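Local coordinates for maternal protein tudor (Drosophila melanogaster, PDB 3NTK) that recognises methylated arginines of the Piwi protein Aubergine through its last extended Tudor domain, and is required for primordial germ cell formation and abdominal segmentation, at residues Cys111-Ser116 / His151-Phe156; Tyr65-Arg70 / Cys78-Ile83; Leu3-Val8 / Gln20-Val25; Gln40-Phe45 / Gln96-Leu101. All blocks are in the same frame, centred on the assembly; numbering follows the deposited sequence.

Overall arrangement
From the N terminus, interaction 3 comes first, closing the hairpin of strands 4-11 and 16-21. The chain then runs through helix 25-38 to the loop at 40-45, where interaction 4 opens; it closes fifty residues later at 96-101, and the hairpin contact of interaction 2 (65-70 with 78-83) is nested inside that loop. These two touch: Arg66 NH1 lies 2.9 Å from Leu101 O, and Ile69 packs on Phe45. Interaction 1 opens last, joining strands 109-113 and 151-157 of the six-stranded sheet that interaction 3 also reaches. Interactions 1 and 2 lie on opposite sides of the chain's centre, their centres about 25 Å apart.

Interaction 1: residues Cys111-Ser116 / His151-Phe156; sequences CELDAS and HVVRLF
Glu112 is held through both its backbone N and its O by the neighbouring strand: its N donates to His151 O (3.0 Å), and its O accepts from Val153 N. Asp114 N then bonds Val153 O at 2.9 Å. Cys111, Glu112 and Leu113 therefore run parallel to His151, Val152 and Val153. Cys111, Leu113 and Val153 share a face, where Leu113 CD2 drops against Leu155 CB (3.6 Å) and also meets Val153 CG2 at 4.0 Å. On the other face Val152 CG2 crosses the Glu112 side chain at a slant, touching its CG and OE2, while Glu112 OE1 forms a salt bridge with Lys146. Beyond the strand end, Asp114 has its carboxylate swung anti to the backbone N (chi1 166°), with OD2 at the guanidinium edge of Arg154, a long salt bridge of 3.9 Å to NE; Glu141 pairs with the same arginine at NH1. The bond from Ser116 N to Asp114 OD1 closes an Asx turn, and Ser116 OG adds a second donor at 2.8 Å from Asp114 OD1, on the same face of the carboxylate. With an alanine at this position the turn would probably lose its side-chain acceptor, and Arg154 NE the carboxylate beside it. Phe17 covers the buried face, touching Cys111, Leu113 and Val153. The arrangement is a parallel strand pair in a mixed sheet, joining strands 109-113 and 151-157 within the OB-fold part of the extended Tudor domain.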
loop_
_atom_site.group_PDB
_atom_site.type_symbol
_atom_site.label_atom_id
_atom_site.label_comp_id
_atom_site.label_asym_id
_atom_site.label_seq_id
_atom_site.Cartn_x
_atom_site.Cartn_y
_atom_site.Cartn_z
ATOM N N CYS A 111 -3.454 -1.147 -7.183
ATOM C CA CYS A 111 -4.028 -0.620 -8.419
ATOM C C CYS A 111 -3.217 -1.031 -9.630
ATOM O O CYS A 111 -2.034 -1.356 -9.521
ATOM C CB CYS A 111 -4.026 0.913 -8.418
ATOM S SG CYS A 111 -4.894 1.737 -7.099
ATOM N N GLU A 112 -3.861 -0.995 -10.794
ATOM C CA GLU A 112 -3.184 -1.273 -12.052
ATOM C C GLU A 112 -3.822 -0.332 -13.063
ATOM O O GLU A 112 -5.038 -0.154 -13.079
ATOM C CB GLU A 112 -3.319 -2.739 -12.491
ATOM C CG GLU A 112 -4.703 -3.240 -12.842
ATOM C CD GLU A 112 -4.660 -4.656 -13.420
ATOM O OE1 GLU A 112 -4.012 -5.529 -12.799
ATOM O OE2 GLU A 112 -5.273 -4.909 -14.485
ATOM N N LEU A 113 -2.993 0.291 -13.889
ATOM C CA LEU A 113 -3.500 1.234 -14.870
ATOM C C LEU A 113 -4.245 0.602 -16.025
ATOM O O LEU A 113 -3.927 -0.503 -16.467
ATOM C CB LEU A 113 -2.362 2.069 -15.464
ATOM C CG LEU A 113 -1.738 3.194 -14.642
ATOM C CD1 LEU A 113 -0.710 3.923 -15.502
ATOM C CD2 LEU A 113 -2.819 4.150 -14.177
ATOM N N ASP A 114 -5.252 1.326 -16.497
ATOM C CA ASP A 114 -6.015 0.922 -17.667
ATOM C C ASP A 114 -4.917 1.106 -18.717
ATOM O O ASP A 114 -4.490 2.227 -18.972
ATOM C CB ASP A 114 -7.147 1.925 -17.895
ATOM C CG ASP A 114 -7.799 1.793 -19.261
ATOM O OD1 ASP A 114 -7.275 1.063 -20.131
ATOM O OD2 ASP A 114 -8.845 2.443 -19.462
ATOM N N ALA A 115 -4.453 0.010 -19.307
ATOM C CA ALA A 115 -3.368 0.068 -20.280
ATOM C C ALA A 115 -3.579 0.980 -21.496
ATOM O O ALA A 115 -2.614 1.411 -22.126
ATOM C CB ALA A 115 -3.022 -1.355 -20.741
ATOM N N SER A 116 -4.825 1.291 -21.825
ATOM C CA SER A 116 -5.092 2.136 -22.987
ATOM C C SER A 116 -4.843 3.627 -22.735
ATOM O O SER A 116 -4.818 4.422 -23.676
ATOM C CB SER A 116 -6.540 1.956 -23.432
ATOM O OG SER A 116 -7.424 2.529 -22.484
ATOM N N HIS A 151 -7.842 -2.429 -7.887
ATOM C CA HIS A 151 -8.598 -1.422 -8.626
ATOM C C HIS A 151 -7.954 -1.190 -9.991
ATOM O O HIS A 151 -6.737 -1.042 -10.076
ATOM C CB HIS A 151 -8.573 -0.056 -7.931
ATOM C CG HIS A 151 -9.382 0.029 -6.676
ATOM N ND1 HIS A 151 -10.678 -0.427 -6.589
ATOM C CD2 HIS A 151 -9.105 0.608 -5.483
ATOM C CE1 HIS A 151 -11.167 -0.132 -5.397
ATOM N NE2 HIS A 151 -10.233 0.497 -4.708
ATOM N N VAL A 152 -8.761 -1.153 -11.048
ATOM C CA VAL A 152 -8.244 -0.832 -12.380
ATOM C C VAL A 152 -8.546 0.661 -12.427
ATOM O O VAL A 152 -9.690 1.063 -12.255
ATOM C CB VAL A 152 -9.007 -1.548 -13.503
ATOM C CG1 VAL A 152 -8.517 -1.033 -14.866
ATOM C CG2 VAL A 152 -8.787 -3.055 -13.397
ATOM N N VAL A 153 -7.524 1.481 -12.642
ATOM C CA VAL A 153 -7.713 2.927 -12.606
ATOM C C VAL A 153 -7.101 3.735 -13.747
ATOM O O VAL A 153 -6.327 3.229 -14.553
ATOM C CB VAL A 153 -7.116 3.507 -11.293
ATOM C CG1 VAL A 153 -7.620 2.723 -10.083
ATOM C CG2 VAL A 153 -5.582 3.463 -11.353
ATOM N N ARG A 154 -7.480 5.009 -13.795
ATOM C CA ARG A 154 -6.934 5.969 -14.745
ATOM C C ARG A 154 -6.257 6.956 -13.805
ATOM O O ARG A 154 -6.861 7.404 -12.826
ATOM C CB ARG A 154 -8.031 6.666 -15.543
ATOM C CG ARG A 154 -8.668 5.792 -16.598
ATOM C CD ARG A 154 -9.786 6.534 -17.304
ATOM N NE ARG A 154 -10.578 5.640 -18.143
ATOM C CZ ARG A 154 -11.777 5.941 -18.628
ATOM N NH1 ARG A 154 -12.327 7.117 -18.362
ATOM N NH2 ARG A 154 -12.433 5.061 -19.371
ATOM N N LEU A 155 -5.004 7.282 -14.093
ATOM C CA LEU A 155 -4.228 8.169 -13.236
ATOM C C LEU A 155 -4.187 9.619 -13.710
ATOM O O LEU A 155 -4.078 9.898 -14.908
ATOM C CB LEU A 155 -2.802 7.620 -13.112
ATOM C CG LEU A 155 -1.812 8.314 -12.172
ATOM C CD1 LEU A 155 -2.278 8.175 -10.737
ATOM C CD2 LEU A 155 -0.429 7.695 -12.351
ATOM N N PHE A 156 -4.272 10.534 -12.751
ATOM C CA PHE A 156 -4.232 11.962 -13.035
ATOM C C PHE A 156 -3.256 12.666 -12.106
ATOM O O PHE A 156 -2.975 12.202 -10.998
ATOM C CB PHE A 156 -5.617 12.593 -12.870
ATOM C CG PHE A 156 -6.667 12.003 -13.769
ATOM C CD1 PHE A 156 -7.161 10.724 -13.537
ATOM C CD2 PHE A 156 -7.148 12.720 -14.861
ATOM C CE1 PHE A 156 -8.117 10.162 -14.383
ATOM C CE2 PHE A 156 -8.106 12.168 -15.713
ATOM C CZ PHE A 156 -8.590 10.886 -15.473
#

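Interaction 2: residues Tyr65-Arg70 / Cys78-Ile83; sequences YRAQIR and CEVHFI
Tyr65 turns a ring edge toward the face of Phe82, a T-shaped pair with centroids 5.4 Å apart and planes at 67°; Val80 CG2 covers the opposite face of Phe82. Arg66 spreads its guanidinium beneath Ile83 CD1, which sits over one face, while NH2 forms a salt bridge with Asp84. Ala67 CB touches Phe82 CD1 at 3.8 Å. Gln68 and His81 make the antiparallel hydrogen-bonded pair, the shorter bond being His81 N to Gln68 O (2.9 Å). Ile69 CG2 meets Cys78 SG. Arg70 N bonds Glu79 O at 2.8 Å, and its side chain, bent at chi2 (-62°), lays the guanidinium flat on His81, planes 12° apart. An alanine in place of Arg70 would probably take away the flat group stacked on His81 and open a gap over that face. In the Tudor barrel this hairpin lies between strands 53-58 and 87-95, with Met31 and Leu35 of helix 25-38 against Arg66.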
loop_
_atom_site.group_PDB
_atom_site.type_symbol
_atom_site.label_atom_id
_atom_site.label_comp_id
_atom_site.label_asym_id
_atom_site.label_seq_id
_atom_site.Cartn_x
_atom_site.Cartn_y
_atom_site.Cartn_z
ATOM N N TYR A 65 3.618 -2.354 12.332
ATOM C CA TYR A 65 2.468 -2.125 11.450
ATOM C C TYR A 65 1.615 -3.392 11.326
ATOM O O TYR A 65 2.076 -4.499 11.639
ATOM C CB TYR A 65 2.933 -1.795 10.028
ATOM C CG TYR A 65 3.832 -0.596 9.869
ATOM C CD1 TYR A 65 3.322 0.700 9.949
ATOM C CD2 TYR A 65 5.187 -0.756 9.597
ATOM C CE1 TYR A 65 4.146 1.813 9.752
ATOM C CE2 TYR A 65 6.020 0.349 9.401
ATOM C CZ TYR A 65 5.493 1.625 9.478
ATOM O OH TYR A 65 6.313 2.713 9.273
ATOM N N ARG A 66 0.384 -3.231 10.843
ATOM C CA ARG A 66 -0.476 -4.394 10.622
ATOM C C ARG A 66 0.176 -5.110 9.447
ATOM O O ARG A 66 0.616 -4.471 8.482
ATOM C CB ARG A 66 -1.910 -3.979 10.254
ATOM C CG ARG A 66 -2.676 -3.270 11.375
ATOM C CD ARG A 66 -4.187 -3.363 11.167
ATOM N NE ARG A 66 -4.622 -2.656 9.964
ATOM C CZ ARG A 66 -5.860 -2.692 9.479
ATOM N NH1 ARG A 66 -6.800 -3.403 10.091
ATOM N NH2 ARG A 66 -6.160 -2.011 8.378
ATOM N N ALA A 67 0.231 -6.434 9.509
ATOM C CA ALA A 67 0.876 -7.182 8.451
ATOM C C ALA A 67 0.257 -8.550 8.194
ATOM O O ALA A 67 -0.345 -9.160 9.083
ATOM C CB ALA A 67 2.357 -7.346 8.784
ATOM N N GLN A 68 0.399 -9.013 6.961
ATOM C CA GLN A 68 -0.089 -10.327 6.584
ATOM C C GLN A 68 1.120 -11.134 6.139
ATOM O O GLN A 68 1.909 -10.688 5.302
ATOM C CB GLN A 68 -1.106 -10.251 5.437
ATOM C CG GLN A 68 -1.560 -11.633 4.984
ATOM C CD GLN A 68 -2.660 -11.595 3.942
ATOM O OE1 GLN A 68 -2.548 -10.905 2.931
ATOM N NE2 GLN A 68 -3.727 -12.349 4.181
ATOM N N ILE A 69 1.278 -12.316 6.714
ATOM C CA ILE A 69 2.398 -13.174 6.362
ATOM C C ILE A 69 2.213 -13.739 4.957
ATOM O O ILE A 69 1.161 -14.293 4.630
ATOM C CB ILE A 69 2.533 -14.319 7.374
ATOM C CG1 ILE A 69 2.813 -13.733 8.762
ATOM C CG2 ILE A 69 3.639 -15.278 6.935
ATOM C CD1 ILE A 69 2.959 -14.772 9.858
ATOM N N ARG A 70 3.240 -13.586 4.127
ATOM C CA ARG A 70 3.197 -14.072 2.754
ATOM C C ARG A 70 4.006 -15.348 2.567
ATOM O O ARG A 70 3.622 -16.226 1.791
ATOM C CB ARG A 70 3.709 -12.987 1.803
ATOM C CG ARG A 70 2.759 -11.809 1.656
ATOM C CD ARG A 70 1.435 -12.267 1.054
ATOM N NE ARG A 70 0.481 -11.174 0.888
ATOM C CZ ARG A 70 0.657 -10.143 0.068
ATOM N NH1 ARG A 70 1.758 -10.057 -0.669
ATOM N NH2 ARG A 70 -0.272 -9.199 -0.020
ATOM N N CYS A 78 9.930 -14.219 8.345
ATOM C CA CYS A 78 8.760 -14.277 7.476
ATOM C C CYS A 78 8.763 -13.087 6.541
ATOM O O CYS A 78 9.220 -12.000 6.902
ATOM C CB CYS A 78 7.455 -14.225 8.281
ATOM S SG CYS A 78 6.987 -15.708 9.179
ATOM N N GLU A 79 8.261 -13.295 5.329
ATOM C CA GLU A 79 8.136 -12.199 4.389
ATOM C C GLU A 79 6.710 -11.731 4.651
ATOM O O GLU A 79 5.772 -12.527 4.586
ATOM C CB GLU A 79 8.255 -12.672 2.940
ATOM C CG GLU A 79 8.289 -11.517 1.953
ATOM C CD GLU A 79 7.917 -11.931 0.541
ATOM O OE1 GLU A 79 8.515 -12.899 0.023
ATOM O OE2 GLU A 79 7.029 -11.284 -0.053
ATOM N N VAL A 80 6.540 -10.458 4.973
ATOM C CA VAL A 80 5.210 -9.949 5.251
ATOM C C VAL A 80 4.844 -8.804 4.327
ATOM O O VAL A 80 5.703 -8.204 3.683
ATOM C CB VAL A 80 5.087 -9.447 6.708
ATOM C CG1 VAL A 80 5.478 -10.557 7.673
ATOM C CG2 VAL A 80 5.966 -8.215 6.917
ATOM N N HIS A 81 3.552 -8.524 4.264
ATOM C CA HIS A 81 3.032 -7.432 3.465
ATOM C C HIS A 81 2.334 -6.492 4.434
ATOM O O HIS A 81 1.403 -6.898 5.137
ATOM C CB HIS A 81 2.025 -7.943 2.438
ATOM C CG HIS A 81 1.460 -6.865 1.570
ATOM N ND1 HIS A 81 0.224 -6.299 1.791
ATOM C CD2 HIS A 81 1.984 -6.217 0.502
ATOM C CE1 HIS A 81 0.009 -5.352 0.896
ATOM N NE2 HIS A 81 1.062 -5.281 0.101
ATOM N N PHE A 82 2.796 -5.246 4.497
ATOM C CA PHE A 82 2.188 -4.265 5.386
ATOM C C PHE A 82 0.953 -3.724 4.676
ATOM O O PHE A 82 1.032 -2.854 3.808
ATOM C CB PHE A 82 3.207 -3.175 5.707
ATOM C CG PHE A 82 4.383 -3.686 6.494
ATOM C CD1 PHE A 82 4.213 -4.128 7.804
ATOM C CD2 PHE A 82 5.648 -3.756 5.923
ATOM C CE1 PHE A 82 5.295 -4.635 8.536
ATOM C CE2 PHE A 82 6.731 -4.261 6.644
ATOM C CZ PHE A 82 6.552 -4.701 7.953
ATOM N N ILE A 83 -0.197 -4.267 5.056
ATOM C CA ILE A 83 -1.457 -3.925 4.412
ATOM C C ILE A 83 -1.856 -2.458 4.346
ATOM O O ILE A 83 -2.599 -2.058 3.449
ATOM C CB ILE A 83 -2.622 -4.714 5.034
ATOM C CG1 ILE A 83 -2.817 -4.312 6.497
ATOM C CG2 ILE A 83 -2.344 -6.213 4.912
ATOM C CD1 ILE A 83 -4.086 -4.895 7.107
#

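Interaction 3: residues Leu3-Val8 / Gln20-Val25; sequences LHNCVV and QMESDV
Asn5 and Glu22 extend side by side in the same direction, with amide and carboxylate planes almost perpendicular at 79°. Asn5 ND2 donates to Glu22 OE1 (3.3 Å) along a fairly straight line; the acceptor lies in the amide plane, but the donor comes from above the carboxylate. The other amide atom, OD1, is held by Gln139, so both ends of the Asn5 amide are engaged. On the other face, Met21 folds back on itself, bent at chi2 (-63°) and chi3, so that SD rests against Cys6 CB at 3.8 Å and the methyl CE reaches the base of the His4 side chain. Cys6 and Met21 form the non-hydrogen-bonded pair of an antiparallel beta hairpin, strands 4-11 and 16-21, within the OB-fold part of the extended Tudor domain. Beside them Val7 and Gln20 are the hydrogen-bonded pair, with Gln20 N to Val7 O at 2.9 Å. The strand pairing gives way at Glu22, whose N donates to Asn5 O (2.9 Å). A water also donates to Asn5 O and accepts from Ser23 N, bridging into the turn that leads to helix 25-38. Val140 of strand 137-145 packs on both Cys6 and Met21.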
loop_
_atom_site.group_PDB
_atom_site.type_symbol
_atom_site.label_atom_id
_atom_site.label_comp_id
_atom_site.label_asym_id
_atom_site.label_seq_id
_atom_site.Cartn_x
_atom_site.Cartn_y
_atom_site.Cartn_z
ATOM N N LEU A 3 -13.005 11.687 -9.641
ATOM C CA LEU A 3 -11.595 11.577 -9.288
ATOM C C LEU A 3 -11.392 11.585 -7.781
ATOM O O LEU A 3 -12.005 12.380 -7.068
ATOM C CB LEU A 3 -10.806 12.732 -9.909
ATOM C CG LEU A 3 -10.258 12.552 -11.328
ATOM C CD1 LEU A 3 -11.319 11.974 -12.249
ATOM C CD2 LEU A 3 -9.763 13.898 -11.836
ATOM N N HIS A 4 -10.530 10.696 -7.301
ATOM C CA HIS A 4 -10.244 10.619 -5.872
ATOM C C HIS A 4 -8.781 10.939 -5.618
ATOM O O HIS A 4 -7.905 10.402 -6.289
ATOM C CB HIS A 4 -10.511 9.214 -5.323
ATOM C CG HIS A 4 -11.884 8.695 -5.603
ATOM N ND1 HIS A 4 -12.181 7.943 -6.720
ATOM C CD2 HIS A 4 -13.037 8.801 -4.902
ATOM C CE1 HIS A 4 -13.457 7.604 -6.692
ATOM N NE2 HIS A 4 -13.999 8.111 -5.600
ATOM N N ASN A 5 -8.520 11.805 -4.646
ATOM C CA ASN A 5 -7.149 12.154 -4.299
ATOM C C ASN A 5 -6.506 11.001 -3.548
ATOM O O ASN A 5 -7.160 10.330 -2.745
ATOM C CB ASN A 5 -7.107 13.395 -3.409
ATOM C CG ASN A 5 -7.406 14.668 -4.172
ATOM O OD1 ASN A 5 -6.907 14.865 -5.282
ATOM N ND2 ASN A 5 -8.204 15.548 -3.573
ATOM N N CYS A 6 -5.222 10.789 -3.808
ATOM C CA CYS A 6 -4.466 9.736 -3.153
ATOM C C CYS A 6 -2.985 10.056 -3.252
ATOM O O CYS A 6 -2.583 11.019 -3.915
ATOM C CB CYS A 6 -4.729 8.393 -3.831
ATOM S SG CYS A 6 -4.143 8.302 -5.534
ATOM N N VAL A 7 -2.181 9.250 -2.573
ATOM C CA VAL A 7 -0.740 9.394 -2.616
ATOM C C VAL A 7 -0.266 8.005 -3.005
ATOM O O VAL A 7 -0.838 7.013 -2.556
ATOM C CB VAL A 7 -0.149 9.780 -1.235
ATOM C CG1 VAL A 7 1.365 9.755 -1.294
ATOM C CG2 VAL A 7 -0.620 11.173 -0.831
ATOM N N VAL A 8 0.746 7.931 -3.864
ATOM C CA VAL A 8 1.287 6.643 -4.282
ATOM C C VAL A 8 2.336 6.253 -3.241
ATOM O O VAL A 8 3.285 6.998 -3.004
ATOM C CB VAL A 8 1.945 6.744 -5.676
ATOM C CG1 VAL A 8 2.555 5.406 -6.071
ATOM C CG2 VAL A 8 0.907 7.176 -6.706
ATOM N N GLN A 20 -2.739 5.316 -1.153
ATOM C CA GLN A 20 -3.442 5.552 0.094
ATOM C C GLN A 20 -4.398 6.679 -0.262
ATOM O O GLN A 20 -3.971 7.792 -0.577
ATOM C CB GLN A 20 -2.481 5.989 1.208
ATOM C CG GLN A 20 -1.740 4.829 1.885
ATOM C CD GLN A 20 -0.817 5.278 3.014
ATOM O OE1 GLN A 20 -0.312 4.456 3.785
ATOM N NE2 GLN A 20 -0.586 6.582 3.111
ATOM N N MET A 21 -5.689 6.371 -0.245
ATOM C CA MET A 21 -6.718 7.345 -0.575
ATOM C C MET A 21 -6.835 8.411 0.506
ATOM O O MET A 21 -6.773 8.113 1.702
ATOM C CB MET A 21 -8.067 6.644 -0.742
ATOM C CG MET A 21 -8.054 5.483 -1.725
ATOM S SD MET A 21 -7.659 5.995 -3.411
ATOM C CE MET A 21 -9.183 6.679 -3.887
ATOM N N GLU A 22 -7.015 9.653 0.074
ATOM C CA GLU A 22 -7.155 10.778 0.986
ATOM C C GLU A 22 -8.303 10.515 1.958
ATOM O O GLU A 22 -8.229 10.867 3.134
ATOM C CB GLU A 22 -7.429 12.052 0.182
ATOM C CG GLU A 22 -7.501 13.334 0.994
ATOM C CD GLU A 22 -7.767 14.548 0.117
ATOM O OE1 GLU A 22 -8.839 14.599 -0.523
ATOM O OE2 GLU A 22 -6.900 15.446 0.060
ATOM N N SER A 23 -9.362 9.891 1.460
ATOM C CA SER A 23 -10.526 9.589 2.286
ATOM C C SER A 23 -10.217 8.624 3.437
ATOM O O SER A 23 -10.871 8.670 4.477
ATOM C CB SER A 23 -11.648 9.007 1.418
ATOM O OG SER A 23 -11.281 7.752 0.866
ATOM N N ASP A 24 -9.227 7.753 3.257
ATOM C CA ASP A 24 -8.870 6.789 4.301
ATOM C C ASP A 24 -7.808 7.288 5.283
ATOM O O ASP A 24 -7.512 6.612 6.272
ATOM C CB ASP A 24 -8.366 5.476 3.684
ATOM C CG ASP A 24 -9.442 4.728 2.920
ATOM O OD1 ASP A 24 -10.640 4.954 3.191
ATOM O OD2 ASP A 24 -9.079 3.892 2.058
ATOM N N VAL A 25 -7.234 8.459 5.020
ATOM C CA VAL A 25 -6.191 8.991 5.894
ATOM C C VAL A 25 -6.608 9.101 7.361
ATOM O O VAL A 25 -5.873 8.667 8.246
ATOM C CB VAL A 25 -5.682 10.366 5.384
ATOM C CG1 VAL A 25 -4.708 10.975 6.388
ATOM C CG2 VAL A 25 -4.992 10.188 4.038
HETATM O O HOH W 1 -9.661 10.035 -1.627
#

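Interaction 4: residues Gln40-Phe45 / Gln96-Leu101; sequences QDLPAF and QLPEEL
Gln96 fastens onto the loop at 40-45 with two hydrogen bonds. Its backbone N donates to Pro43 O at 2.9 Å, and its side-chain NE2 donates to Ala44 O at 3.1 Å with an N-H...O angle of 166°. Two successive carbonyls are thus held by one residue, at the edge of the Tudor barrel where the loop after helix 25-38 passes the end of strand 87-95. The Gln96 chain is extended beyond CG (chi2 -171°), which carries the amide along the loop as far as Ala44; the acceptor lies close to the plane of that amide, so the second bond also limits its rotation. The same side chain also packs. Gln96 CG sits at the edge of the Phe45 ring, 3.9 Å from Phe45 CD1, with ring and amide planes 72° apart, and Gln96 CD lies across Pro43 CG at 4.0 Å. Phe45 itself turns inward, against Cys54, Ile69 and Phe94 of the barrel strands. Farther along, Leu42 points toward the 96-101 segment and also packs on Val55 and Arg95. Both methyls of Leu42 come up to Gln96 O from the same side, Leu42 CD1 at 3.5 Å. The other methyl, Leu42 CD2, also meets the proline ahead of the short helix 99-102, 3.6 Å from Pro98 CG.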
loop_
_atom_site.group_PDB
_atom_site.type_symbol
_atom_site.label_atom_id
_atom_site.label_comp_id
_atom_site.label_asym_id
_atom_site.label_seq_id
_atom_site.Cartn_x
_atom_site.Cartn_y
_atom_site.Cartn_z
ATOM N N GLN A 40 3.626 -1.810 22.971
ATOM C CA GLN A 40 4.427 -2.433 24.022
ATOM C C GLN A 40 3.723 -3.537 24.808
ATOM O O GLN A 40 4.376 -4.419 25.363
ATOM C CB GLN A 40 4.933 -1.363 25.000
ATOM C CG GLN A 40 5.964 -1.882 25.996
ATOM C CD GLN A 40 7.189 -2.455 25.306
ATOM O OE1 GLN A 40 7.931 -1.736 24.641
ATOM N NE2 GLN A 40 7.397 -3.755 25.450
ATOM N N ASP A 41 2.395 -3.502 24.850
ATOM C CA ASP A 41 1.660 -4.506 25.608
ATOM C C ASP A 41 1.117 -5.674 24.801
ATOM O O ASP A 41 0.445 -6.552 25.347
ATOM C CB ASP A 41 0.534 -3.835 26.397
ATOM C CG ASP A 41 1.062 -3.022 27.564
ATOM O OD1 ASP A 41 1.903 -3.561 28.316
ATOM O OD2 ASP A 41 0.643 -1.855 27.734
ATOM N N LEU A 42 1.417 -5.699 23.507
ATOM C CA LEU A 42 0.953 -6.793 22.663
ATOM C C LEU A 42 1.866 -8.000 22.818
ATOM O O LEU A 42 3.079 -7.894 22.657
ATOM C CB LEU A 42 0.923 -6.365 21.196
ATOM C CG LEU A 42 -0.051 -5.241 20.845
ATOM C CD1 LEU A 42 0.059 -4.928 19.346
ATOM C CD2 LEU A 42 -1.472 -5.664 21.209
ATOM N N PRO A 43 1.290 -9.171 23.129
ATOM C CA PRO A 43 2.081 -10.390 23.296
ATOM C C PRO A 43 2.670 -10.866 21.974
ATOM O O PRO A 43 2.258 -10.419 20.900
ATOM C CB PRO A 43 1.070 -11.376 23.878
ATOM C CG PRO A 43 -0.210 -10.954 23.218
ATOM C CD PRO A 43 -0.142 -9.441 23.350
ATOM N N ALA A 44 3.634 -11.775 22.058
ATOM C CA ALA A 44 4.282 -12.308 20.872
ATOM C C ALA A 44 3.311 -13.145 20.052
ATOM O O ALA A 44 2.425 -13.797 20.597
ATOM C CB ALA A 44 5.486 -13.163 21.268
ATOM N N PHE A 45 3.485 -13.110 18.737
ATOM C CA PHE A 45 2.654 -13.889 17.832
ATOM C C PHE A 45 3.567 -14.995 17.339
ATOM O O PHE A 45 4.648 -14.719 16.818
ATOM C CB PHE A 45 2.187 -13.032 16.657
ATOM C CG PHE A 45 1.379 -13.786 15.644
ATOM C CD1 PHE A 45 0.125 -14.293 15.972
ATOM C CD2 PHE A 45 1.879 -14.007 14.366
ATOM C CE1 PHE A 45 -0.622 -15.015 15.037
ATOM C CE2 PHE A 45 1.145 -14.725 13.425
ATOM C CZ PHE A 45 -0.110 -15.231 13.763
ATOM N N GLN A 96 0.803 -10.039 18.466
ATOM C CA GLN A 96 -0.592 -10.312 18.176
ATOM C C GLN A 96 -1.418 -9.060 17.899
ATOM O O GLN A 96 -1.278 -8.042 18.567
ATOM C CB GLN A 96 -1.201 -11.120 19.318
ATOM C CG GLN A 96 -0.654 -12.537 19.352
ATOM C CD GLN A 96 -1.393 -13.430 20.317
ATOM O OE1 GLN A 96 -2.620 -13.370 20.417
ATOM N NE2 GLN A 96 -0.652 -14.282 21.022
ATOM N N LEU A 97 -2.266 -9.146 16.883
ATOM C CA LEU A 97 -3.128 -8.029 16.518
ATOM C C LEU A 97 -4.480 -8.206 17.202
ATOM O O LEU A 97 -5.165 -9.204 16.987
ATOM C CB LEU A 97 -3.323 -7.991 14.999
ATOM C CG LEU A 97 -4.254 -6.929 14.402
ATOM C CD1 LEU A 97 -3.667 -5.535 14.619
ATOM C CD2 LEU A 97 -4.436 -7.207 12.909
ATOM N N PRO A 98 -4.873 -7.249 18.054
ATOM C CA PRO A 98 -6.165 -7.344 18.744
ATOM C C PRO A 98 -7.270 -7.521 17.700
ATOM O O PRO A 98 -7.201 -6.930 16.619
ATOM C CB PRO A 98 -6.263 -6.003 19.467
ATOM C CG PRO A 98 -4.821 -5.698 19.787
ATOM C CD PRO A 98 -4.116 -6.068 18.502
ATOM N N GLU A 99 -8.282 -8.328 18.015
ATOM C CA GLU A 99 -9.368 -8.566 17.071
ATOM C C GLU A 99 -9.995 -7.271 16.564
ATOM O O GLU A 99 -10.328 -7.158 15.389
ATOM C CB GLU A 99 -10.460 -9.441 17.700
ATOM C CG GLU A 99 -10.127 -10.928 17.801
ATOM C CD GLU A 99 -9.150 -11.247 18.921
ATOM O OE1 GLU A 99 -8.879 -10.357 19.749
ATOM O OE2 GLU A 99 -8.663 -12.396 18.977
ATOM N N GLU A 100 -10.152 -6.301 17.456
ATOM C CA GLU A 100 -10.735 -5.012 17.106
ATOM C C GLU A 100 -9.913 -4.257 16.061
ATOM O O GLU A 100 -10.464 -3.509 15.257
ATOM C CB GLU A 100 -10.877 -4.157 18.368
ATOM C CG GLU A 100 -11.319 -2.728 18.130
ATOM C CD GLU A 100 -11.433 -1.935 19.422
ATOM O OE1 GLU A 100 -10.463 -1.944 20.214
ATOM O OE2 GLU A 100 -12.487 -1.299 19.643
ATOM N N LEU A 101 -8.595 -4.446 16.080
ATOM C CA LEU A 101 -7.730 -3.765 15.124
ATOM C C LEU A 101 -7.553 -4.523 13.818
ATOM O O LEU A 101 -6.927 -4.021 12.883
ATOM C CB LEU A 101 -6.364 -3.463 15.756
ATOM C CG LEU A 101 -6.438 -2.461 16.915
ATOM C CD1 LEU A 101 -5.036 -2.139 17.434
ATOM C CD2 LEU A 101 -7.130 -1.189 16.437
#